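Local coordinates for novel antigen receptor (Ginglymostoma cirratum, PDB 4Q97), which forms the first constant domain of the shark heavy-chain antibody IgNAR, an immunoglobulin-fold module that probably serves as structural scaffold rather than as antigen-binding part, at residues C33-Y38 with F71-L76; S46-T51 with V89-V94. One frame throughout, in Å; residues are numbered along the deposited sequence.

Contact 1: C33-Y38 with F71-L76; sequences CLISGY and FSCASL
Cys-33 to Ser-36 and Phe-71 to Leu-76 run antiparallel, their short axes 4.6 Å apart at closest approach and 170° between N-to-C directions, with paired amides joining Cys-33 to Ser-75 and Ile-35 to Cys-73. The ladder then slips by one residue: Gly-37 N donates to Phe-71 O at 2.9 Å, while Phe-71 N reaches Tyr-38 O at 3.3 Å, so two residues face one. This is a G1 beta bulge, and Gly-37 holds its positive phi of 87°.

The bulge sets Tyr-38 opposite Phe-71. With CG wedged between backbone N and carbonyl carbon (chi1 60°), the ring folds back over the start of the opposite strand; Phe-71 CB sits over one face, offset toward the rim and 3.9 Å from the centroid, a CH-pi contact. Phe-71's own ring leads away, its edge atom CD2 lying 3.5 Å from Tyr-38 O. Further along the same face, the CD1 tip of Ile-35 meets Cys-73 SG at 4.0 Å, and Cys-33 and Ser-75 touch through their CB atoms. On the other face Ser-72 OG lies against Ser-36 CB at 3.1 Å, and Leu-34 reaches over the strand with CD1, close to Cys-73 O and Ala-74 CB. The second subunit covers this side: its Leu-76 packs on Leu-34 and Ser-72.

The two faces therefore have different surroundings. The one carrying Cys-33, Ile-35 and Cys-73 turns into the immunoglobulin sandwich, where Cys-33 packs on Trp-47 and Ile-35 on Val-45 of strand 44-49, whereas the mixed serine and aliphatic face meets another copy of the domain.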
loop_
_atom_site.group_PDB
_atom_site.type_symbol
_atom_site.label_atom_id
_atom_site.label_comp_id
_atom_site.label_asym_id
_atom_site.label_seq_id
_atom_site.Cartn_x
_atom_site.Cartn_y
_atom_site.Cartn_z
ATOM N N CYS A 33 -2.917 5.207 0.109
ATOM C CA CYS A 33 -2.083 6.321 0.528
ATOM C C CYS A 33 -0.843 5.768 1.227
ATOM O O CYS A 33 -0.878 5.425 2.410
ATOM C CB CYS A 33 -2.862 7.285 1.423
ATOM S SG CYS A 33 -1.949 8.766 1.902
ATOM N N LEU A 34 0.245 5.660 0.470
ATOM C CA LEU A 34 1.511 5.199 1.013
ATOM C C LEU A 34 2.277 6.314 1.697
ATOM O O LEU A 34 2.554 7.348 1.090
ATOM C CB LEU A 34 2.389 4.595 -0.072
ATOM C CG LEU A 34 3.502 3.772 0.554
ATOM C CD1 LEU A 34 2.918 2.573 1.288
ATOM C CD2 LEU A 34 4.456 3.342 -0.532
ATOM N N ILE A 35 2.624 6.072 2.958
ATOM C CA ILE A 35 3.336 7.019 3.807
ATOM C C ILE A 35 4.587 6.327 4.358
ATOM O O ILE A 35 4.492 5.495 5.261
ATOM C CB ILE A 35 2.468 7.449 5.009
ATOM C CG1 ILE A 35 1.059 7.851 4.563
ATOM C CG2 ILE A 35 3.154 8.573 5.771
ATOM C CD1 ILE A 35 0.033 7.857 5.685
ATOM N N SER A 36 5.753 6.686 3.831
ATOM C CA SER A 36 6.994 5.992 4.174
ATOM C C SER A 36 8.133 6.954 4.474
ATOM O O SER A 36 8.184 8.053 3.926
ATOM C CB SER A 36 7.402 5.074 3.019
ATOM O OG SER A 36 7.503 5.810 1.818
ATOM N N GLY A 37 9.050 6.537 5.338
ATOM C CA GLY A 37 10.293 7.278 5.546
ATOM C C GLY A 37 10.217 8.382 6.576
ATOM O O GLY A 37 11.011 9.333 6.547
ATOM N N TYR A 38 9.268 8.251 7.497
ATOM C CA TYR A 38 9.084 9.242 8.542
ATOM C C TYR A 38 9.578 8.745 9.898
ATOM O O TYR A 38 9.482 7.555 10.223
ATOM C CB TYR A 38 7.619 9.693 8.616
ATOM C CG TYR A 38 6.640 8.581 8.916
ATOM C CD1 TYR A 38 6.218 8.338 10.217
ATOM C CD2 TYR A 38 6.131 7.776 7.897
ATOM C CE1 TYR A 38 5.324 7.317 10.500
ATOM C CE2 TYR A 38 5.234 6.751 8.174
ATOM C CZ TYR A 38 4.840 6.525 9.478
ATOM O OH TYR A 38 3.951 5.517 9.770
ATOM N N PHE A 71 9.762 4.389 9.365
ATOM C CA PHE A 71 8.441 3.813 9.419
ATOM C C PHE A 71 7.740 3.991 8.084
ATOM O O PHE A 71 7.810 5.055 7.465
ATOM C CB PHE A 71 7.621 4.437 10.546
ATOM C CG PHE A 71 8.136 4.117 11.922
ATOM C CD1 PHE A 71 7.786 2.928 12.554
ATOM C CD2 PHE A 71 8.969 5.012 12.590
ATOM C CE1 PHE A 71 8.256 2.635 13.823
ATOM C CE2 PHE A 71 9.441 4.726 13.860
ATOM C CZ PHE A 71 9.086 3.533 14.478
ATOM N N SER A 72 7.091 2.922 7.639
ATOM C CA SER A 72 6.173 2.984 6.516
ATOM C C SER A 72 4.826 2.453 6.966
ATOM O O SER A 72 4.751 1.538 7.790
ATOM C CB SER A 72 6.684 2.149 5.346
ATOM O OG SER A 72 7.900 2.662 4.833
ATOM N N CYS A 73 3.760 3.041 6.442
ATOM C CA CYS A 73 2.434 2.480 6.626
ATOM C C CYS A 73 1.604 2.801 5.404
ATOM O O CYS A 73 2.005 3.623 4.576
ATOM C CB CYS A 73 1.776 2.991 7.913
ATOM S SG CYS A 73 1.075 4.649 7.833
ATOM N N ALA A 74 0.461 2.137 5.279
ATOM C CA ALA A 74 -0.443 2.388 4.167
ATOM C C ALA A 74 -1.836 2.689 4.697
ATOM O O ALA A 74 -2.299 2.054 5.653
ATOM C CB ALA A 74 -0.470 1.196 3.222
ATOM N N SER A 75 -2.488 3.677 4.090
ATOM C CA SER A 75 -3.891 3.950 4.367
ATOM C C SER A 75 -4.726 3.511 3.172
ATOM O O SER A 75 -4.510 3.970 2.045
ATOM C CB SER A 75 -4.123 5.427 4.682
ATOM O OG SER A 75 -5.448 5.628 5.147
ATOM N N LEU A 76 -5.680 2.624 3.432
ATOM C CA LEU A 76 -6.437 1.952 2.382
ATOM C C LEU A 76 -7.886 2.413 2.300
ATOM O O LEU A 76 -8.647 2.260 3.255
ATOM C CB LEU A 76 -6.397 0.442 2.612
ATOM C CG LEU A 76 -5.083 -0.243 2.261
ATOM C CD1 LEU A 76 -4.926 -1.559 3.009
ATOM C CD2 LEU A 76 -5.033 -0.450 0.758
#

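Contact 2: S46-T51 with V89-V94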
loop_
_atom_site.group_PDB
_atom_site.type_symbol
_atom_site.label_atom_id
_atom_site.label_comp_id
_atom_site.label_asym_id
_atom_site.label_seq_id
_atom_site.Cartn_x
_atom_site.Cartn_y
_atom_site.Cartn_z
ATOM N N SER A 46 -5.753 11.695 6.900
ATOM C CA SER A 46 -7.135 12.071 6.600
ATOM C C SER A 46 -7.394 12.115 5.097
ATOM O O SER A 46 -6.579 12.627 4.326
ATOM C CB SER A 46 -7.491 13.411 7.241
ATOM O OG SER A 46 -6.588 14.418 6.832
ATOM N N TRP A 47 -8.540 11.567 4.703
ATOM C CA TRP A 47 -8.946 11.481 3.310
ATOM C C TRP A 47 -9.973 12.539 2.974
ATOM O O TRP A 47 -10.800 12.901 3.816
ATOM C CB TRP A 47 -9.571 10.119 3.043
ATOM C CG TRP A 47 -8.606 8.994 3.027
ATOM C CD1 TRP A 47 -8.214 8.236 4.092
ATOM C CD2 TRP A 47 -7.912 8.479 1.886
ATOM N NE1 TRP A 47 -7.314 7.279 3.684
ATOM C CE2 TRP A 47 -7.112 7.405 2.334
ATOM C CE3 TRP A 47 -7.886 8.821 0.528
ATOM C CZ2 TRP A 47 -6.292 6.664 1.469
ATOM C CZ3 TRP A 47 -7.071 8.081 -0.333
ATOM C CH2 TRP A 47 -6.286 7.017 0.145
ATOM N N GLN A 48 -9.921 13.018 1.732
ATOM C CA GLN A 48 -10.927 13.934 1.195
ATOM C C GLN A 48 -11.406 13.499 -0.183
ATOM O O GLN A 48 -10.676 12.841 -0.927
ATOM C CB GLN A 48 -10.392 15.365 1.098
ATOM C CG GLN A 48 -10.485 16.168 2.382
ATOM C CD GLN A 48 -9.130 16.500 2.971
ATOM O OE1 GLN A 48 -8.902 17.629 3.407
ATOM N NE2 GLN A 48 -8.220 15.528 2.981
ATOM N N LYS A 49 -12.645 13.867 -0.498
ATOM C CA LYS A 49 -13.188 13.762 -1.846
ATOM C C LYS A 49 -13.675 15.139 -2.299
ATOM O O LYS A 49 -14.449 15.790 -1.588
ATOM C CB LYS A 49 -14.343 12.758 -1.891
ATOM C CG LYS A 49 -14.968 12.595 -3.267
ATOM C CD LYS A 49 -16.352 11.980 -3.174
ATOM C CE LYS A 49 -17.160 12.283 -4.423
ATOM N NZ LYS A 49 -18.618 12.110 -4.186
ATOM N N ASN A 50 -13.220 15.577 -3.472
ATOM C CA ASN A 50 -13.646 16.854 -4.067
ATOM C C ASN A 50 -13.672 18.034 -3.096
ATOM O O ASN A 50 -14.687 18.727 -2.990
ATOM C CB ASN A 50 -15.019 16.707 -4.743
ATOM C CG ASN A 50 -14.916 16.458 -6.234
ATOM O OD1 ASN A 50 -14.231 15.540 -6.676
ATOM N ND2 ASN A 50 -15.612 17.276 -7.019
ATOM N N THR A 51 -12.554 18.258 -2.401
ATOM C CA THR A 51 -12.440 19.268 -1.334
ATOM C C THR A 51 -12.898 18.706 0.016
ATOM O O THR A 51 -12.172 18.789 1.009
ATOM C CB THR A 51 -13.230 20.570 -1.640
ATOM O OG1 THR A 51 -12.911 21.041 -2.956
ATOM C CG2 THR A 51 -12.922 21.665 -0.618
ATOM N N VAL A 89 -12.109 13.994 -7.251
ATOM C CA VAL A 89 -10.725 14.054 -6.801
ATOM C C VAL A 89 -10.644 13.514 -5.389
ATOM O O VAL A 89 -11.327 13.994 -4.487
ATOM C CB VAL A 89 -10.120 15.481 -6.862
ATOM C CG1 VAL A 89 -10.986 16.500 -6.134
ATOM C CG2 VAL A 89 -8.698 15.490 -6.312
ATOM N N TYR A 90 -9.810 12.502 -5.208
ATOM C CA TYR A 90 -9.544 11.996 -3.881
ATOM C C TYR A 90 -8.151 12.413 -3.454
ATOM O O TYR A 90 -7.199 12.351 -4.237
ATOM C CB TYR A 90 -9.698 10.482 -3.842
ATOM C CG TYR A 90 -11.115 10.014 -4.074
ATOM C CD1 TYR A 90 -12.000 9.864 -3.010
ATOM C CD2 TYR A 90 -11.572 9.724 -5.357
ATOM C CE1 TYR A 90 -13.299 9.435 -3.215
ATOM C CE2 TYR A 90 -12.872 9.296 -5.574
ATOM C CZ TYR A 90 -13.730 9.153 -4.498
ATOM O OH TYR A 90 -15.022 8.728 -4.698
ATOM N N SER A 91 -8.051 12.864 -2.211
ATOM C CA SER A 91 -6.779 13.247 -1.632
ATOM C C SER A 91 -6.645 12.622 -0.251
ATOM O O SER A 91 -7.629 12.504 0.478
ATOM C CB SER A 91 -6.659 14.776 -1.551
ATOM O OG SER A 91 -7.649 15.340 -0.697
ATOM N N CYS A 92 -5.436 12.178 0.082
ATOM C CA CYS A 92 -5.082 11.904 1.466
ATOM C C CYS A 92 -4.111 12.985 1.929
ATOM O O CYS A 92 -3.332 13.540 1.137
ATOM C CB CYS A 92 -4.478 10.501 1.653
ATOM S SG CYS A 92 -2.848 10.299 0.907
ATOM N N GLN A 93 -4.181 13.278 3.220
ATOM C CA GLN A 93 -3.405 14.331 3.830
ATOM C C GLN A 93 -2.652 13.726 5.012
ATOM O O GLN A 93 -3.242 13.026 5.841
ATOM C CB GLN A 93 -4.335 15.474 4.253
ATOM C CG GLN A 93 -3.632 16.738 4.721
ATOM C CD GLN A 93 -4.214 18.011 4.119
ATOM O OE1 GLN A 93 -5.395 18.075 3.774
ATOM N NE2 GLN A 93 -3.377 19.035 3.994
ATOM N N VAL A 94 -1.344 13.976 5.061
ATOM C CA VAL A 94 -0.477 13.407 6.094
ATOM C C VAL A 94 0.186 14.489 6.957
ATOM O O VAL A 94 0.862 15.391 6.446
ATOM C CB VAL A 94 0.610 12.487 5.497
ATOM C CG1 VAL A 94 1.337 11.743 6.613
ATOM C CG2 VAL A 94 0.005 11.503 4.500
#
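Val-89 meets Asn-50 where the antiparallel pairing of two central strands in one sheet of the immunoglobulin sandwich gives way to a turn. Its carbonyl O accepts Asn-50 N, and its own N donates to Asn-50 OD1 at 2.7 Å, nearly along the C=O axis of the side-chain amide. The carboxamide thus stands in for a backbone carbonyl, and Val-89 CG1 packs against Asn-50 CA at 3.4 Å.

Tyr-90 pairs with Lys-49, the two side chains pointing the same way. With CG anti to the backbone N (chi1 180°), Lys-49 runs alongside the tyrosine, its CG 3.6 Å from Tyr-90 CE1, and the extended chain beyond carries NZ to a salt bridge with the carboxylate of Glu-83. Tyr-90 OH converges on the same residue through a hydrogen bond with its backbone O.

Ser-91 exchanges two backbone bonds with Gln-48; the one from Gln-48 N to Ser-91 O spans 2.7 Å. On the outward face, Ser-91 OG touches Gln-48 CB at 3.3 Å.

Cys-92 faces Trp-47 as a non-hydrogen-bonded pair, CA atoms 4.3 Å apart, and its SG is disulfide-linked to Cys-33 in the facing sheet. The disulfide packs on tryptophan through Cys-92 CB, which stands 3.9 Å from the centroid of the six-membered ring, only 6° off its normal. Trp-47 NE1 is hydrogen-bonded to Ser-75 OG, which probably helps fix the rotation of the indole.

Gln-93 closes the ladder with reciprocal backbone bonds to Ser-46, and its CB lies against Ser-46 OG. Its NE2 has a weak hydrogen bond to Asn-102 OD1. The bent chain brings its amide obliquely toward that of Gln-48, planes 35° apart, but the nearest atoms are two acceptors and form no hydrogen bond: Gln-93 OE1 lies 3.6 Å from Gln-48 OE1.

In the fold
Contacts 1 and 2 have centres about 15 Å apart and occupy the two facing antiparallel sheets of the sandwich. Contact 1 joins strands 28-38 and 71-80 in one sheet; contact 2 joins strands 44-49 and 89-96 in the other. Along the chain their segments alternate, 33-38, 46-51, 71-76, 89-94, so each passage from one to the next changes sheets. The two sheets are bridged by a disulfide, Cys-33 SG lying 2.0 Å from Cys-92 SG. Packing of Ile-35 CG2 on Val-94 CG1 at 3.7 Å also joins them. Both contacts lie within one immunoglobulin C1-set domain, to whose core they contribute from the two facing sheets.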